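Local atomic coordinates of beta-glycosidase (Bacteroides caccae, PDB entry 6T2R), a protein that probably hydrolyses internal beta-galactosidic linkages of mucin O-glycans as a family 16 endo-acting glycoside hydrolase of the human gut microbiota. Residues F105-A119 and D248-Q262. Sequence-based numbering, arbitrary orientation.
Sequences FHGGRIEVRARLHGA and DLPVEMEVDWVRHYQ. With SO4 (sulfate ion), chain B.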
loop_
_atom_site.group_PDB
_atom_site.type_symbol
_atom_site.label_atom_id
_atom_site.label_comp_id
_atom_site.label_asym_id
_atom_site.label_seq_id
_atom_site.Cartn_x
_atom_site.Cartn_y
_atom_site.Cartn_z
ATOM N N PHE A 105 1.367 4.672 -11.508
ATOM C CA PHE A 105 -0.081 4.951 -11.461
ATOM C C PHE A 105 -0.282 6.463 -11.534
ATOM O O PHE A 105 0.314 7.150 -10.694
ATOM C CB PHE A 105 -0.657 4.306 -10.213
ATOM C CG PHE A 105 -0.447 2.814 -10.218
ATOM C CD1 PHE A 105 0.765 2.271 -9.830
ATOM C CD2 PHE A 105 -1.455 1.960 -10.633
ATOM C CE1 PHE A 105 0.985 0.906 -9.876
ATOM C CE2 PHE A 105 -1.259 0.587 -10.623
ATOM C CZ PHE A 105 -0.026 0.070 -10.274
ATOM N N HIS A 106 -1.024 6.936 -12.544
ATOM C CA HIS A 106 -1.414 8.352 -12.753
ATOM C C HIS A 106 -2.815 8.538 -12.182
ATOM O O HIS A 106 -3.793 8.362 -12.922
ATOM C CB HIS A 106 -1.338 8.714 -14.251
ATOM C CG HIS A 106 0.032 8.536 -14.815
ATOM N ND1 HIS A 106 0.537 7.273 -15.205
ATOM C CD2 HIS A 106 1.023 9.418 -15.015
ATOM C CE1 HIS A 106 1.774 7.417 -15.625
ATOM N NE2 HIS A 106 2.099 8.714 -15.505
ATOM N N GLY A 107 -2.892 8.786 -10.884
ATOM C CA GLY A 107 -4.156 8.935 -10.151
ATOM C C GLY A 107 -5.098 7.772 -10.412
ATOM O O GLY A 107 -4.643 6.634 -10.421
ATOM N N GLY A 108 -6.374 8.061 -10.640
ATOM C CA GLY A 108 -7.424 7.044 -10.759
ATOM C C GLY A 108 -7.679 6.337 -9.441
ATOM O O GLY A 108 -7.351 6.898 -8.366
ATOM N N ARG A 109 -8.282 5.150 -9.539
ATOM C CA ARG A 109 -8.719 4.298 -8.405
ATOM C C ARG A 109 -7.749 3.128 -8.356
ATOM O O ARG A 109 -7.601 2.456 -9.366
ATOM C CB ARG A 109 -10.169 3.852 -8.623
ATOM C CG ARG A 109 -10.585 2.598 -7.867
ATOM C CD ARG A 109 -12.093 2.396 -7.818
ATOM N NE ARG A 109 -12.801 3.462 -7.133
ATOM C CZ ARG A 109 -14.119 3.536 -7.008
ATOM N NH1 ARG A 109 -14.878 2.591 -7.519
ATOM N NH2 ARG A 109 -14.680 4.545 -6.365
ATOM N N ILE A 110 -7.051 2.950 -7.254
ATOM C CA ILE A 110 -6.186 1.764 -7.035
ATOM C C ILE A 110 -6.889 0.893 -6.016
ATOM O O ILE A 110 -7.228 1.430 -4.925
ATOM C CB ILE A 110 -4.788 2.200 -6.589
ATOM C CG1 ILE A 110 -4.193 3.185 -7.591
ATOM C CG2 ILE A 110 -3.911 0.989 -6.445
ATOM C CD1 ILE A 110 -2.813 3.684 -7.235
ATOM N N GLU A 111 -7.103 -0.379 -6.341
ATOM C CA GLU A 111 -7.766 -1.314 -5.399
ATOM C C GLU A 111 -6.938 -2.584 -5.331
ATOM O O GLU A 111 -6.372 -3.024 -6.384
ATOM C CB GLU A 111 -9.186 -1.724 -5.787
ATOM C CG GLU A 111 -10.177 -0.591 -5.826
ATOM C CD GLU A 111 -11.552 -1.025 -6.335
ATOM O OE1 GLU A 111 -11.606 -1.987 -7.078
ATOM O OE2 GLU A 111 -12.562 -0.396 -5.971
ATOM N N VAL A 112 -6.842 -3.115 -4.121
ATOM C CA VAL A 112 -6.119 -4.387 -3.861
ATOM C C VAL A 112 -7.036 -5.258 -3.015
ATOM O O VAL A 112 -7.529 -4.770 -1.939
ATOM C CB VAL A 112 -4.760 -4.126 -3.180
ATOM C CG1 VAL A 112 -4.009 -5.419 -2.892
ATOM C CG2 VAL A 112 -3.909 -3.188 -4.015
ATOM N N ARG A 113 -7.201 -6.508 -3.427
ATOM C CA ARG A 113 -8.037 -7.472 -2.676
ATOM C C ARG A 113 -7.096 -8.451 -1.965
ATOM O O ARG A 113 -6.252 -9.115 -2.639
ATOM C CB ARG A 113 -9.070 -8.118 -3.606
ATOM C CG ARG A 113 -9.897 -9.183 -2.898
ATOM C CD ARG A 113 -10.969 -9.776 -3.788
ATOM N NE ARG A 113 -12.019 -10.415 -3.003
ATOM C CZ ARG A 113 -12.192 -11.736 -2.889
ATOM N NH1 ARG A 113 -11.357 -12.585 -3.463
ATOM N NH2 ARG A 113 -13.166 -12.202 -2.139
ATOM N N ALA A 114 -7.220 -8.543 -0.644
ATOM C CA ALA A 114 -6.232 -9.220 0.213
ATOM C C ALA A 114 -6.943 -9.813 1.407
ATOM O O ALA A 114 -7.921 -9.187 1.918
ATOM C CB ALA A 114 -5.170 -8.244 0.681
ATOM N N ARG A 115 -6.409 -10.944 1.865
ATOM C CA ARG A 115 -6.830 -11.609 3.113
ATOM C C ARG A 115 -5.649 -11.542 4.081
ATOM O O ARG A 115 -4.553 -11.894 3.668
ATOM C CB ARG A 115 -7.314 -13.025 2.795
ATOM C CG ARG A 115 -7.709 -13.819 4.037
ATOM C CD ARG A 115 -8.657 -14.987 3.771
ATOM N NE ARG A 115 -7.988 -15.927 2.910
ATOM C CZ ARG A 115 -8.573 -16.815 2.109
ATOM N NH1 ARG A 115 -9.883 -16.903 2.017
ATOM N NH2 ARG A 115 -7.832 -17.582 1.341
ATOM N N LEU A 116 -5.887 -11.109 5.318
ATOM C CA LEU A 116 -4.847 -10.903 6.360
ATOM C C LEU A 116 -5.010 -11.964 7.438
ATOM O O LEU A 116 -6.122 -12.508 7.521
ATOM C CB LEU A 116 -5.004 -9.495 6.953
ATOM C CG LEU A 116 -4.988 -8.356 5.934
ATOM C CD1 LEU A 116 -5.049 -6.998 6.604
ATOM C CD2 LEU A 116 -3.753 -8.437 5.035
ATOM N N HIS A 117 -3.959 -12.135 8.254
ATOM C CA HIS A 117 -3.859 -13.102 9.382
ATOM C C HIS A 117 -3.263 -12.401 10.612
ATOM O O HIS A 117 -2.166 -11.866 10.493
ATOM C CB HIS A 117 -3.062 -14.340 8.947
ATOM C CG HIS A 117 -3.656 -15.027 7.762
ATOM N ND1 HIS A 117 -4.600 -16.041 7.888
ATOM C CD2 HIS A 117 -3.499 -14.811 6.437
ATOM C CE1 HIS A 117 -5.011 -16.403 6.689
ATOM N NE2 HIS A 117 -4.342 -15.669 5.768
ATOM N N GLY A 118 -3.982 -12.397 11.746
ATOM C CA GLY A 118 -3.526 -11.832 13.026
ATOM C C GLY A 118 -2.190 -12.416 13.454
ATOM O O GLY A 118 -1.978 -13.599 13.260
ATOM N N ALA A 119 -1.318 -11.573 14.001
ATOM C CA ALA A 119 -0.012 -11.895 14.604
ATOM C C ALA A 119 0.459 -10.659 15.372
ATOM O O ALA A 119 0.391 -9.555 14.816
ATOM C CB ALA A 119 0.997 -12.268 13.544
ATOM N N ASP A 248 3.538 -16.324 17.024
ATOM C CA ASP A 248 2.491 -15.986 16.021
ATOM C C ASP A 248 3.072 -16.069 14.609
ATOM O O ASP A 248 2.326 -15.730 13.642
ATOM C CB ASP A 248 1.938 -14.580 16.252
ATOM C CG ASP A 248 0.921 -14.492 17.367
ATOM O OD1 ASP A 248 0.454 -15.558 17.874
ATOM O OD2 ASP A 248 0.589 -13.372 17.710
ATOM N N LEU A 249 4.337 -16.492 14.475
ATOM C CA LEU A 249 4.985 -16.652 13.151
ATOM C C LEU A 249 5.117 -18.134 12.804
ATOM O O LEU A 249 5.137 -18.983 13.683
ATOM C CB LEU A 249 6.348 -15.962 13.182
ATOM C CG LEU A 249 6.318 -14.511 13.660
ATOM C CD1 LEU A 249 7.682 -13.880 13.491
ATOM C CD2 LEU A 249 5.274 -13.691 12.929
ATOM N N PRO A 250 5.207 -18.473 11.496
ATOM C CA PRO A 250 5.184 -17.474 10.422
ATOM C C PRO A 250 3.775 -16.900 10.193
ATOM O O PRO A 250 2.794 -17.459 10.669
ATOM C CB PRO A 250 5.673 -18.273 9.209
ATOM C CG PRO A 250 5.143 -19.659 9.467
ATOM C CD PRO A 250 5.322 -19.833 10.961
ATOM N N VAL A 251 3.703 -15.747 9.527
ATOM C CA VAL A 251 2.418 -15.070 9.218
ATOM C C VAL A 251 2.425 -14.701 7.737
ATOM O O VAL A 251 3.526 -14.434 7.179
ATOM C CB VAL A 251 2.204 -13.876 10.151
ATOM C CG1 VAL A 251 3.136 -12.719 9.813
ATOM C CG2 VAL A 251 0.749 -13.448 10.145
ATOM N N GLU A 252 1.247 -14.754 7.117
ATOM C CA GLU A 252 1.079 -14.401 5.687
ATOM C C GLU A 252 0.026 -13.309 5.501
ATOM O O GLU A 252 -0.818 -13.110 6.384
ATOM C CB GLU A 252 0.553 -15.545 4.826
ATOM C CG GLU A 252 0.881 -16.905 5.325
ATOM C CD GLU A 252 0.426 -17.945 4.330
ATOM O OE1 GLU A 252 1.242 -18.792 3.985
ATOM O OE2 GLU A 252 -0.696 -17.830 3.836
ATOM N N MET A 253 0.141 -12.611 4.379
ATOM C CA MET A 253 -0.958 -11.845 3.752
ATOM C C MET A 253 -1.096 -12.465 2.375
ATOM O O MET A 253 -0.062 -12.864 1.811
ATOM C CB MET A 253 -0.678 -10.349 3.623
ATOM C CG MET A 253 0.626 -10.017 2.924
ATOM S SD MET A 253 0.978 -8.224 2.817
ATOM C CE MET A 253 -0.701 -7.608 2.584
ATOM N N GLU A 254 -2.329 -12.632 1.929
ATOM C CA GLU A 254 -2.661 -13.228 0.611
ATOM C C GLU A 254 -3.273 -12.134 -0.241
ATOM O O GLU A 254 -4.219 -11.463 0.226
ATOM C CB GLU A 254 -3.668 -14.367 0.766
ATOM C CG GLU A 254 -3.425 -15.190 2.009
ATOM C CD GLU A 254 -4.501 -16.212 2.281
ATOM O OE1 GLU A 254 -4.699 -17.079 1.410
ATOM O OE2 GLU A 254 -5.115 -16.139 3.384
ATOM N N VAL A 255 -2.768 -11.996 -1.451
ATOM C CA VAL A 255 -3.262 -10.968 -2.391
ATOM C C VAL A 255 -3.846 -11.662 -3.619
ATOM O O VAL A 255 -3.097 -12.307 -4.388
ATOM C CB VAL A 255 -2.143 -9.988 -2.742
ATOM C CG1 VAL A 255 -2.679 -8.792 -3.499
ATOM C CG2 VAL A 255 -1.392 -9.558 -1.487
ATOM N N ASP A 256 -5.148 -11.469 -3.786
ATOM C CA ASP A 256 -5.948 -11.967 -4.926
ATOM C C ASP A 256 -5.633 -11.142 -6.172
ATOM O O ASP A 256 -5.384 -11.768 -7.239
ATOM C CB ASP A 256 -7.424 -11.928 -4.543
ATOM C CG ASP A 256 -8.345 -12.682 -5.476
ATOM O OD1 ASP A 256 -7.839 -13.408 -6.356
ATOM O OD2 ASP A 256 -9.559 -12.506 -5.315
ATOM N N TRP A 257 -5.674 -9.798 -6.081
ATOM C CA TRP A 257 -5.458 -8.933 -7.280
ATOM C C TRP A 257 -5.209 -7.468 -6.923
ATOM O O TRP A 257 -5.527 -7.021 -5.803
ATOM C CB TRP A 257 -6.603 -9.028 -8.330
ATOM C CG TRP A 257 -8.015 -8.904 -7.813
ATOM C CD1 TRP A 257 -8.927 -9.925 -7.715
ATOM C CD2 TRP A 257 -8.725 -7.719 -7.378
ATOM N NE1 TRP A 257 -10.112 -9.465 -7.205
ATOM C CE2 TRP A 257 -10.029 -8.120 -7.010
ATOM C CE3 TRP A 257 -8.386 -6.367 -7.226
ATOM C CZ2 TRP A 257 -10.980 -7.231 -6.509
ATOM C CZ3 TRP A 257 -9.319 -5.489 -6.714
ATOM C CH2 TRP A 257 -10.607 -5.906 -6.394
ATOM N N VAL A 258 -4.704 -6.746 -7.922
ATOM C CA VAL A 258 -4.614 -5.270 -7.937
ATOM C C VAL A 258 -5.391 -4.823 -9.150
ATOM O O VAL A 258 -5.123 -5.381 -10.226
ATOM C CB VAL A 258 -3.167 -4.778 -8.033
ATOM C CG1 VAL A 258 -3.100 -3.260 -8.018
ATOM C CG2 VAL A 258 -2.314 -5.373 -6.928
ATOM N N ARG A 259 -6.263 -3.828 -8.985
ATOM C CA ARG A 259 -6.994 -3.234 -10.138
ATOM C C ARG A 259 -6.823 -1.726 -10.113
ATOM O O ARG A 259 -6.832 -1.127 -9.045
ATOM C CB ARG A 259 -8.473 -3.634 -10.183
ATOM C CG ARG A 259 -8.678 -5.103 -10.537
ATOM C CD ARG A 259 -10.076 -5.526 -10.121
ATOM N NE ARG A 259 -10.365 -6.904 -10.473
ATOM C CZ ARG A 259 -11.470 -7.521 -10.122
ATOM N NH1 ARG A 259 -12.408 -6.884 -9.452
ATOM N NH2 ARG A 259 -11.651 -8.773 -10.443
ATOM N N HIS A 260 -6.629 -1.177 -11.304
ATOM C CA HIS A 260 -6.453 0.260 -11.540
ATOM C C HIS A 260 -7.542 0.682 -12.506
ATOM O O HIS A 260 -7.625 0.091 -13.576
ATOM C CB HIS A 260 -5.025 0.517 -12.020
ATOM C CG HIS A 260 -4.701 1.951 -12.150
ATOM N ND1 HIS A 260 -5.176 2.859 -11.278
ATOM C CD2 HIS A 260 -3.959 2.610 -13.060
ATOM C CE1 HIS A 260 -4.728 4.048 -11.613
ATOM N NE2 HIS A 260 -3.982 3.920 -12.723
ATOM N N TYR A 261 -8.379 1.628 -12.088
ATOM C CA TYR A 261 -9.435 2.234 -12.925
ATOM C C TYR A 261 -9.129 3.715 -13.170
ATOM O O TYR A 261 -8.413 4.368 -12.348
ATOM C CB TYR A 261 -10.777 2.068 -12.226
ATOM C CG TYR A 261 -11.214 0.653 -11.942
ATOM C CD1 TYR A 261 -10.818 -0.034 -10.799
ATOM C CD2 TYR A 261 -12.109 0.026 -12.797
ATOM C CE1 TYR A 261 -11.271 -1.320 -10.528
ATOM C CE2 TYR A 261 -12.559 -1.265 -12.549
ATOM C CZ TYR A 261 -12.152 -1.938 -11.411
ATOM O OH TYR A 261 -12.664 -3.187 -11.200
ATOM N N GLN A 262 -9.708 4.246 -14.248
ATOM C CA GLN A 262 -9.768 5.696 -14.520
ATOM C C GLN A 262 -11.226 6.062 -14.797
ATOM O O GLN A 262 -11.931 5.264 -15.439
ATOM C CB GLN A 262 -8.901 6.078 -15.719
ATOM C CG GLN A 262 -7.418 5.903 -15.499
ATOM C CD GLN A 262 -6.845 6.916 -14.547
ATOM O OE1 GLN A 262 -7.574 7.732 -13.981
ATOM N NE2 GLN A 262 -5.543 6.809 -14.327
HETATM S S SO4 B . -2.491 4.877 -15.747
HETATM O O1 SO4 B . -2.364 5.127 -14.312
HETATM O O2 SO4 B . -2.418 3.448 -16.002
HETATM O O3 SO4 B . -1.416 5.531 -16.422
HETATM O O4 SO4 B . -3.770 5.363 -16.203
HETATM O O HOH W 1 -1.762 -10.608 7.275
HETATM O O HOH W 2 -0.299 -15.788 13.527
#
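A classic beta bulge interrupts the antiparallel pairing of strands 108-116 and 251-262, neighbours in the beta-sandwich (jelly roll) fold of glycoside hydrolase family 16. Up to Arg113 the pairs run Arg109 with Tyr261, Glu111 with Arg259 and Arg113 with Trp257; beyond it Ala114 faces Val255, a shift of one residue. The evidence is that Arg113 N donates to Trp257 O while Arg113 O receives Asp256 N, putting two residues opposite one. Trp257 and Asp256 each meet a different part of the Arg113 side chain. Its CB sits over the six-membered ring of Trp257, 3.6 Å from the centroid and 13° off the normal, and the opposite face of that indole carries the guanidinium of Arg259, whose NE lies over its centre. The extended Arg113 chain then runs alongside Asp256, and Arg113 NH1 forms a salt bridge to Asp256 OD2 (2.6 Å), on the anti side but tilted out of the carboxylate plane.

On the other face, Val112 CG1 meets Val255 CG1 at 3.7 Å, and Leu116 CD2 packs on Met253 CB. Toward the end of 108-116, Arg115 holds Glu254 side-on, NE to OE2 at 2.9 Å and NH2 to OE1 at 3.2 Å, both from above the carboxylate plane. His117 NE2 reaches the same OE2 from the opposite face of that plane. OE2 thus accepts two hydrogen bonds, and with the third at OE1 the carboxylate probably has little freedom to rotate.

At the far end, Phe105 turns its edge to the face of His260, planes 73° apart. The His260 side chain, CG anti to the backbone N (chi1 -174°), brings ND1 to hydrogen-bond Arg109 O from above the carbonyl plane, an oxygen that also accepts from Tyr261 N. His260 NE2 donates to O1 of a sulfate, probably from the crystallisation liquor. Gln262 NE2 bridges His106 O, at 2.7 Å, and sulfate O4.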